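Local coordinates for protein autolysin E (Staphylococcus aureus, PDB 4PI8) that probably cleaves the glycan strands of peptidoglycan as a lysozyme-like endo-beta-N-acetylglucosaminidase, and binds a NAG-NAM disaccharide, at residues M57-K62 against E170-N175; L177-M182 against I198-K203; E89-E92 against N97-Y100. The protein carries 1 engineered substitution. One frame throughout, in Å; residues are numbered along the deposited sequence. Where two conformers were deposited one is given.

In the fold
The loop segment 57-62 of interaction 1 ties the three contacts together. Its residue I59 uses both backbone groups: I59 N lies 3.0 Å from L177 O, at the start of interaction 2, and I59 O lies 3.1 Å from N97 N, in interaction 3. The centres of interactions 1 and 2 are about 12 Å apart, those of 1 and 3 about 11 Å, and those of 2 and 3 about 17 Å. Interactions 2 and 3 still touch, where M182 CE comes within 3.5 Å of Y100 OH. The sugar site lies beside interactions 1 and 2: Y171 binds the muramic acid directly, and the W200 side chain is about 7 Å from it.

Interaction 1 (M57-K62 against E170-N175); sequences MDITEK and EYFENN. With AMU (N-acetyl-beta-muramic acid), chain B.
At the end of helix 156-172, which closes in a Schellman motif, F172 packs against I59 and T60, two residues of the loop between helices 38-45 and 67-74. The T60 methyl makes a CH-pi contact: CG2 sits over one face of the F172 ring, 3.7 Å from its centroid and 17° off the ring normal, displaced somewhat toward the rim. I59 meets the far end of the same ring, its side chain crossing F172 at about a right angle with CG1 3.8 Å from F172 CZ. The carbonyl of I59 also comes close, O lying 3.6 Å from F172 CZ in an oblique approach. Within this contact F172 is thus met near its root by T60 and at its end by I59, while its side chain also touches I167 of its own helix.

An Asx turn fixes the shape of that loop. D58 OD1 accepts from T60 N at 2.9 Å, on its anti side, and from T60 OG1 at 2.6 Å through the syn lone pair. T60 carries OG1 between its backbone N and carbonyl carbon (chi1 78°), which turns the hydroxyl back to D58 while CG2 is left to meet the ring.

On the helix side, N175 is the C-prime residue, with a positive phi of 63°. Its N bonds F172 O at 3.2 Å, and Q176 N reaches back to Y171 O. Next to F172 in sequence, Y171 faces the glycan pocket, where its ring stacks with H192 and also meets Y194. The sugar is the N-acetylmuramic acid, and it is the carboxyl group of its lactyl arm that arrives at the edge of the tyrosine ring, near the ring plane. Y171 OH donates to the muramic acid O10 at 2.7 Å.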
# COMPACT_ATOMS: atom_id res chain seq x y z
N MET A 57 -1.60 -12.79 2.91
CA MET A 57 -0.73 -12.98 4.06
C MET A 57 -0.80 -11.81 5.04
O MET A 57 -0.71 -10.62 4.64
CB MET A 57 0.69 -13.16 3.59
CG MET A 57 1.63 -13.56 4.68
SD MET A 57 3.36 -13.54 4.19
CE MET A 57 3.57 -11.74 4.20
N ASP A 58 -0.87 -12.08 6.33
CA ASP A 58 -0.94 -11.08 7.35
C ASP A 58 0.35 -10.28 7.36
O ASP A 58 1.45 -10.86 7.51
CB ASP A 58 -1.15 -11.81 8.69
CG ASP A 58 -1.22 -10.93 9.86
OD1 ASP A 58 -0.98 -9.73 9.84
OD2 ASP A 58 -1.56 -11.46 10.99
N ILE A 59 0.27 -8.97 7.07
CA ILE A 59 1.42 -8.05 7.03
C ILE A 59 1.58 -7.21 8.26
O ILE A 59 2.35 -6.25 8.31
CB ILE A 59 1.42 -7.23 5.69
CG1 ILE A 59 0.04 -6.61 5.45
CG2 ILE A 59 1.88 -8.11 4.56
CD1 ILE A 59 -0.02 -5.62 4.32
N THR A 60 0.87 -7.62 9.32
CA THR A 60 1.00 -7.01 10.61
C THR A 60 2.00 -7.75 11.43
O THR A 60 2.01 -7.39 12.67
CB THR A 60 -0.37 -6.93 11.36
OG1 THR A 60 -0.68 -8.23 11.91
CG2 THR A 60 -1.43 -6.49 10.48
N GLU A 61 2.65 -8.77 10.87
CA GLU A 61 3.72 -9.55 11.50
C GLU A 61 5.04 -9.16 10.85
O GLU A 61 5.22 -9.23 9.61
CB GLU A 61 3.53 -11.04 11.33
CG GLU A 61 2.30 -11.74 11.92
CD GLU A 61 1.92 -11.32 13.32
OE1 GLU A 61 2.78 -10.86 14.12
OE2 GLU A 61 0.70 -11.46 13.63
N LYS A 62 5.99 -8.89 11.71
CA LYS A 62 7.32 -8.42 11.33
C LYS A 62 8.16 -9.51 10.75
O LYS A 62 7.84 -10.72 10.92
CB LYS A 62 7.98 -7.84 12.50
CG LYS A 62 7.20 -6.67 13.08
CD LYS A 62 7.88 -6.01 14.26
CE LYS A 62 7.82 -6.92 15.48
NZ LYS A 62 8.43 -6.27 16.65
N GLU A 170 -4.75 3.31 10.51
CA GLU A 170 -5.98 3.41 9.74
C GLU A 170 -6.43 2.14 9.06
O GLU A 170 -7.61 1.96 8.81
CB GLU A 170 -5.90 4.51 8.69
CG GLU A 170 -5.50 5.83 9.34
CD GLU A 170 -6.43 6.27 10.46
OE1 GLU A 170 -7.67 6.10 10.31
OE2 GLU A 170 -5.88 6.77 11.48
N TYR A 171 -5.51 1.22 8.72
CA TYR A 171 -5.82 -0.03 8.07
C TYR A 171 -5.67 -1.20 9.02
O TYR A 171 -6.63 -1.99 9.26
CB TYR A 171 -5.01 -0.21 6.74
CG TYR A 171 -5.61 0.65 5.67
CD1 TYR A 171 -5.32 2.02 5.59
CD2 TYR A 171 -6.52 0.14 4.76
CE1 TYR A 171 -5.90 2.86 4.65
CE2 TYR A 171 -7.13 0.99 3.83
CZ TYR A 171 -6.81 2.32 3.79
OH TYR A 171 -7.44 3.12 2.86
N PHE A 172 -4.48 -1.41 9.59
CA PHE A 172 -4.30 -2.60 10.40
C PHE A 172 -5.23 -2.60 11.65
O PHE A 172 -5.76 -3.62 12.03
CB PHE A 172 -2.85 -2.83 10.83
CG PHE A 172 -1.86 -3.02 9.71
CD1 PHE A 172 -2.26 -3.29 8.42
CD2 PHE A 172 -0.53 -3.05 10.01
CE1 PHE A 172 -1.33 -3.56 7.45
CE2 PHE A 172 0.38 -3.35 9.03
CZ PHE A 172 0.01 -3.60 7.74
N GLU A 173 -5.40 -1.45 12.25
CA GLU A 173 -6.30 -1.32 13.42
C GLU A 173 -7.76 -1.37 13.01
O GLU A 173 -8.62 -1.48 13.90
CB GLU A 173 -5.99 -0.06 14.19
CG GLU A 173 -4.65 -0.09 14.92
CD GLU A 173 -4.55 -1.18 15.93
OE1 GLU A 173 -5.42 -1.24 16.85
OE2 GLU A 173 -3.69 -2.02 15.82
N ASN A 174 -8.04 -1.34 11.72
CA ASN A 174 -9.40 -1.48 11.16
C ASN A 174 -9.63 -2.89 10.63
O ASN A 174 -10.51 -3.07 9.78
CB ASN A 174 -9.64 -0.44 10.07
CG ASN A 174 -11.11 -0.32 9.65
OD1 ASN A 174 -11.97 -0.23 10.57
ND2 ASN A 174 -11.42 -0.42 8.36
N ASN A 175 -8.81 -3.87 11.03
CA ASN A 175 -8.95 -5.23 10.59
C ASN A 175 -8.78 -5.47 9.09
O ASN A 175 -9.20 -6.49 8.54
CB ASN A 175 -10.30 -5.80 11.08
CG ASN A 175 -10.33 -7.31 11.08
OD1 ASN A 175 -9.32 -7.98 11.42
ND2 ASN A 175 -11.51 -7.90 10.73
C1 AMU B . -6.93 6.18 -2.98
C2 AMU B . -7.03 6.68 -1.57
C3 AMU B . -8.41 6.32 -0.99
C4 AMU B . -9.50 6.87 -1.95
C5 AMU B . -9.19 6.45 -3.36
C6 AMU B . -10.22 7.00 -4.34
C7 AMU B . -5.36 6.69 0.29
C8 AMU B . -4.45 5.81 1.12
C9 AMU B . -8.54 5.86 1.37
C10 AMU B . -7.99 6.47 2.60
C11 AMU B . -9.94 5.30 1.61
O1 AMU B . -5.68 6.54 -3.56
O3 AMU B . -8.59 6.84 0.33
O4 AMU B . -10.73 6.33 -1.45
O5 AMU B . -7.91 6.89 -3.73
O6 AMU B . -10.07 6.47 -5.66
O7 AMU B . -5.39 7.89 0.45
O10 AMU B . -7.39 5.75 3.45
O11 AMU B . -8.17 7.74 2.81
N2 AMU B . -6.01 6.06 -0.69

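Interaction 2 (L177-M182 against I198-K203); sequences LNLYQM and IRWADK
L179 and M182 pack on W200 and A201 where the first turns of helices 179-184 and 200-215 meet, the former opened by a capping box. The W200 indole presents its six-membered ring. Its edge faces the L179 carbonyl, with O 3.6 Å from W200 CZ3 and in the ring plane, so a polar oxygen lies against the ring's rim. The L179 side chain crosses the indole at about a right angle, CD2 reaching W200 CH2 at 3.8 Å. M182 adds CB, 3.9 Å from W200 CH2, and its chain bends at chi3 to bring CE near the same carbon. Beside the indole the helices come close through small groups: L179 CB meets A201 CB at 3.8 Å, and the CD1 branch of L179 leans on the A201 carbonyl.

Further out, W200 CG is anti to the backbone N (chi1 176°), which swings the indole from its own helix over to the other. The indole also meets the ring of Y194, a residue of the glycan pocket, with the planes about 20° apart. The L179 side chain also touches I204, A205 and M208 further along helix 200-215.

The capping box positions L179 and M182. N178, at the N-cap, accepts from Q181 N at 2.8 Å through OD1, while its ND2 bonds Y226 OH. The return bond, from N178 N to Q181 OE1, is weak at 3.3 Å. A firmer donor to that amide oxygen comes from above the carbonyl plane: L177 N, 2.8 Å from Q181 OE1.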
# COMPACT_ATOMS: atom_id res chain seq x y z
N LEU A 177 -5.79 -6.44 7.31
CA LEU A 177 -4.52 -6.99 7.76
C LEU A 177 -3.68 -7.56 6.64
O LEU A 177 -2.55 -7.99 6.91
CB LEU A 177 -4.78 -8.12 8.78
CG LEU A 177 -5.75 -7.82 9.91
CD1 LEU A 177 -5.74 -9.09 10.82
CD2 LEU A 177 -5.29 -6.60 10.64
N ASN A 178 -4.23 -7.66 5.46
CA ASN A 178 -3.50 -8.14 4.29
C ASN A 178 -3.83 -7.31 3.10
O ASN A 178 -4.74 -6.44 3.13
CB ASN A 178 -3.70 -9.64 4.12
CG ASN A 178 -5.10 -10.02 3.75
OD1 ASN A 178 -5.81 -9.33 3.02
ND2 ASN A 178 -5.48 -11.23 4.22
N LEU A 179 -3.08 -7.48 2.00
CA LEU A 179 -3.29 -6.63 0.87
C LEU A 179 -4.69 -6.69 0.28
O LEU A 179 -5.28 -5.72 -0.15
CB LEU A 179 -2.24 -6.90 -0.25
CG LEU A 179 -0.78 -6.55 0.12
CD1 LEU A 179 0.13 -7.20 -0.89
CD2 LEU A 179 -0.51 -5.09 0.25
N TYR A 180 -5.18 -7.93 0.18
CA TYR A 180 -6.56 -8.14 -0.32
C TYR A 180 -7.59 -7.31 0.47
O TYR A 180 -8.44 -6.67 -0.11
CB TYR A 180 -6.94 -9.63 -0.28
CG TYR A 180 -8.26 -9.87 -0.98
CD1 TYR A 180 -8.33 -10.01 -2.35
CD2 TYR A 180 -9.44 -9.93 -0.28
CE1 TYR A 180 -9.54 -10.17 -3.00
CE2 TYR A 180 -10.65 -10.07 -0.95
CZ TYR A 180 -10.69 -10.20 -2.29
OH TYR A 180 -11.93 -10.32 -2.95
N GLN A 181 -7.47 -7.38 1.79
CA GLN A 181 -8.40 -6.63 2.64
C GLN A 181 -8.21 -5.14 2.52
O GLN A 181 -9.18 -4.37 2.56
CB GLN A 181 -8.32 -7.03 4.10
CG GLN A 181 -8.73 -8.47 4.37
CD GLN A 181 -8.40 -8.87 5.77
OE1 GLN A 181 -7.30 -8.62 6.29
NE2 GLN A 181 -9.37 -9.49 6.46
N MET A 182 -6.96 -4.68 2.40
CA MET A 182 -6.69 -3.25 2.22
C MET A 182 -7.33 -2.77 0.92
O MET A 182 -7.81 -1.62 0.85
CB MET A 182 -5.18 -2.99 2.21
CG MET A 182 -4.54 -3.18 3.57
SD MET A 182 -2.74 -2.99 3.55
CE MET A 182 -2.60 -1.21 3.37
N ILE A 198 -6.98 -1.81 -9.81
CA ILE A 198 -7.46 -3.17 -9.59
C ILE A 198 -6.35 -4.21 -9.40
O ILE A 198 -6.62 -5.31 -8.90
CB ILE A 198 -8.49 -3.65 -10.62
CG1 ILE A 198 -7.83 -3.90 -12.00
CG2 ILE A 198 -9.68 -2.70 -10.63
CD1 ILE A 198 -8.83 -4.41 -13.04
N ARG A 199 -5.12 -3.84 -9.86
CA ARG A 199 -3.93 -4.70 -9.67
C ARG A 199 -2.93 -4.19 -8.63
O ARG A 199 -1.81 -4.71 -8.50
CB ARG A 199 -3.24 -4.92 -11.02
CG ARG A 199 -4.09 -5.83 -11.93
CD ARG A 199 -3.32 -6.50 -13.06
NE ARG A 199 -2.33 -7.45 -12.55
CZ ARG A 199 -2.61 -8.70 -12.15
NH1 ARG A 199 -3.85 -9.20 -12.17
NH2 ARG A 199 -1.61 -9.47 -11.71
N TRP A 200 -3.36 -3.22 -7.80
CA TRP A 200 -2.52 -2.70 -6.71
C TRP A 200 -1.96 -3.79 -5.86
O TRP A 200 -0.73 -3.80 -5.53
CB TRP A 200 -3.34 -1.74 -5.85
CG TRP A 200 -2.70 -1.16 -4.64
CD1 TRP A 200 -1.95 -0.01 -4.58
CD2 TRP A 200 -2.79 -1.66 -3.28
NE1 TRP A 200 -1.57 0.22 -3.29
CE2 TRP A 200 -2.09 -0.73 -2.45
CE3 TRP A 200 -3.42 -2.75 -2.66
CZ2 TRP A 200 -1.95 -0.91 -1.09
CZ3 TRP A 200 -3.32 -2.91 -1.33
CH2 TRP A 200 -2.60 -1.99 -0.54
N ALA A 201 -2.78 -4.72 -5.37
CA ALA A 201 -2.27 -5.78 -4.48
C ALA A 201 -1.32 -6.69 -5.21
O ALA A 201 -0.31 -7.17 -4.63
CB ALA A 201 -3.42 -6.53 -3.86
N ASP A 202 -1.62 -7.01 -6.46
CA ASP A 202 -0.72 -7.92 -7.19
C ASP A 202 0.65 -7.29 -7.37
O ASP A 202 1.65 -8.02 -7.29
CB ASP A 202 -1.33 -8.19 -8.57
CG ASP A 202 -2.69 -8.77 -8.46
OD1 ASP A 202 -2.81 -9.96 -8.13
OD2 ASP A 202 -3.67 -8.03 -8.59
N LYS A 203 0.72 -6.02 -7.65
CA LYS A 203 2.01 -5.36 -7.88
C LYS A 203 2.85 -5.40 -6.59
O LYS A 203 4.07 -5.73 -6.63
CB LYS A 203 1.86 -3.95 -8.33
CG LYS A 203 1.17 -3.85 -9.70
CD LYS A 203 0.77 -2.40 -10.04
CE LYS A 203 0.22 -2.30 -11.46
NZ LYS A 203 -0.24 -0.94 -11.75

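Interaction 3 (E89-E92 against N97-Y100); sequences EAQE and NVIY
Q91 and V98 join two successive helices, 84-94 and 98-108, across the short connection between them, and N97 caps the start of the second.

One hydrogen bond links the segments. V98 N donates to Q91 OE1 at 2.9 Å with an N-H...O angle of 142°, coming in from 45° above the carbonyl plane of the amide. The same oxygen also accepts from V63 N in the loop that follows 57-62, so two backbone N-H groups from different parts of the chain share it. The other end of the amide is held as well: Q91 NE2 donates to E92 OE2 at 3.0 Å. Bonds at both ends should hold the amide's rotation. E92 in turn uses its second oxygen, OE1, in a salt bridge with K62 NZ.

Packing follows from the same placement. Q91 CG stands anti to the backbone N (chi1 169°) and the chain continues extended, which carries the amide across V98 at about a right angle. V98 CB lies 3.5 Å from Q91 OE1 and 3.7 Å from Q91 CD, while Q91 CB approaches V98 CB at 3.9 Å. V98 CB thus sits near both the root and the amide of the glutamine, the two side chains crossing rather than running alongside, and the valine touches V63 too.

Helix capping completes the arrangement. The first N-H groups of a helix have no carbonyl from a preceding turn, and here side chains serve them: Q91 takes that of V98, and N97 takes the next two. The N97 amide is steadied through ND2 by Y212 OH. Its OD1 accepts weakly from I99 N at 2.9 Å and more directly from Y100 N at 3.0 Å.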
# COMPACT_ATOMS: atom_id res chain seq x y z
N GLU A 89 13.03 1.22 11.65
CA GLU A 89 12.44 2.01 12.74
C GLU A 89 10.92 1.88 12.63
O GLU A 89 10.23 1.65 13.64
CB GLU A 89 12.84 3.45 12.58
CG GLU A 89 12.78 4.33 13.78
CD GLU A 89 13.73 5.50 13.54
OE1 GLU A 89 13.87 5.94 12.38
OE2 GLU A 89 14.41 5.93 14.48
N ALA A 90 10.38 2.08 11.41
CA ALA A 90 8.92 1.97 11.24
C ALA A 90 8.40 0.57 11.55
O ALA A 90 7.36 0.40 12.21
CB ALA A 90 8.58 2.34 9.80
N GLN A 91 9.07 -0.48 11.06
CA GLN A 91 8.66 -1.84 11.35
C GLN A 91 8.51 -2.04 12.86
O GLN A 91 7.51 -2.62 13.29
CB GLN A 91 9.62 -2.88 10.75
CG GLN A 91 9.29 -4.25 11.29
CD GLN A 91 9.96 -5.42 10.60
OE1 GLN A 91 9.39 -6.12 9.75
NE2 GLN A 91 11.16 -5.75 11.06
N GLU A 92 9.53 -1.65 13.62
CA GLU A 92 9.52 -1.95 15.05
C GLU A 92 8.58 -1.03 15.82
O GLU A 92 7.91 -1.51 16.71
CB GLU A 92 10.93 -1.89 15.63
CG GLU A 92 11.92 -2.87 14.93
CD GLU A 92 11.45 -4.30 14.91
OE1 GLU A 92 10.79 -4.73 15.86
OE2 GLU A 92 11.75 -5.09 13.96
N ASN A 97 5.18 -5.17 8.71
CA ASN A 97 6.14 -6.02 7.92
C ASN A 97 7.03 -5.15 7.03
O ASN A 97 6.48 -4.44 6.18
CB ASN A 97 5.32 -7.04 7.17
CG ASN A 97 6.12 -7.97 6.31
OD1 ASN A 97 7.00 -7.54 5.54
ND2 ASN A 97 5.73 -9.22 6.25
N VAL A 98 8.33 -5.19 7.22
CA VAL A 98 9.18 -4.22 6.52
C VAL A 98 9.31 -4.57 5.03
O VAL A 98 9.55 -3.66 4.21
CB VAL A 98 10.60 -4.08 7.16
CG1 VAL A 98 11.48 -5.31 6.90
CG2 VAL A 98 11.27 -2.80 6.76
N ILE A 99 9.19 -5.85 4.69
CA ILE A 99 9.23 -6.20 3.27
C ILE A 99 8.00 -5.64 2.55
O ILE A 99 8.08 -5.14 1.42
CB ILE A 99 9.48 -7.67 3.05
CG1 ILE A 99 10.92 -8.06 3.40
CG2 ILE A 99 9.14 -8.08 1.63
CD1 ILE A 99 11.21 -9.53 3.42
N TYR A 100 6.83 -5.76 3.18
CA TYR A 100 5.64 -5.13 2.68
C TYR A 100 5.86 -3.64 2.56
O TYR A 100 5.55 -3.04 1.52
CB TYR A 100 4.44 -5.44 3.61
CG TYR A 100 3.41 -4.36 3.54
CD1 TYR A 100 2.70 -4.11 2.37
CD2 TYR A 100 3.23 -3.48 4.60
CE1 TYR A 100 1.86 -3.04 2.28
CE2 TYR A 100 2.36 -2.41 4.53
CZ TYR A 100 1.74 -2.16 3.35
OH TYR A 100 0.93 -1.03 3.25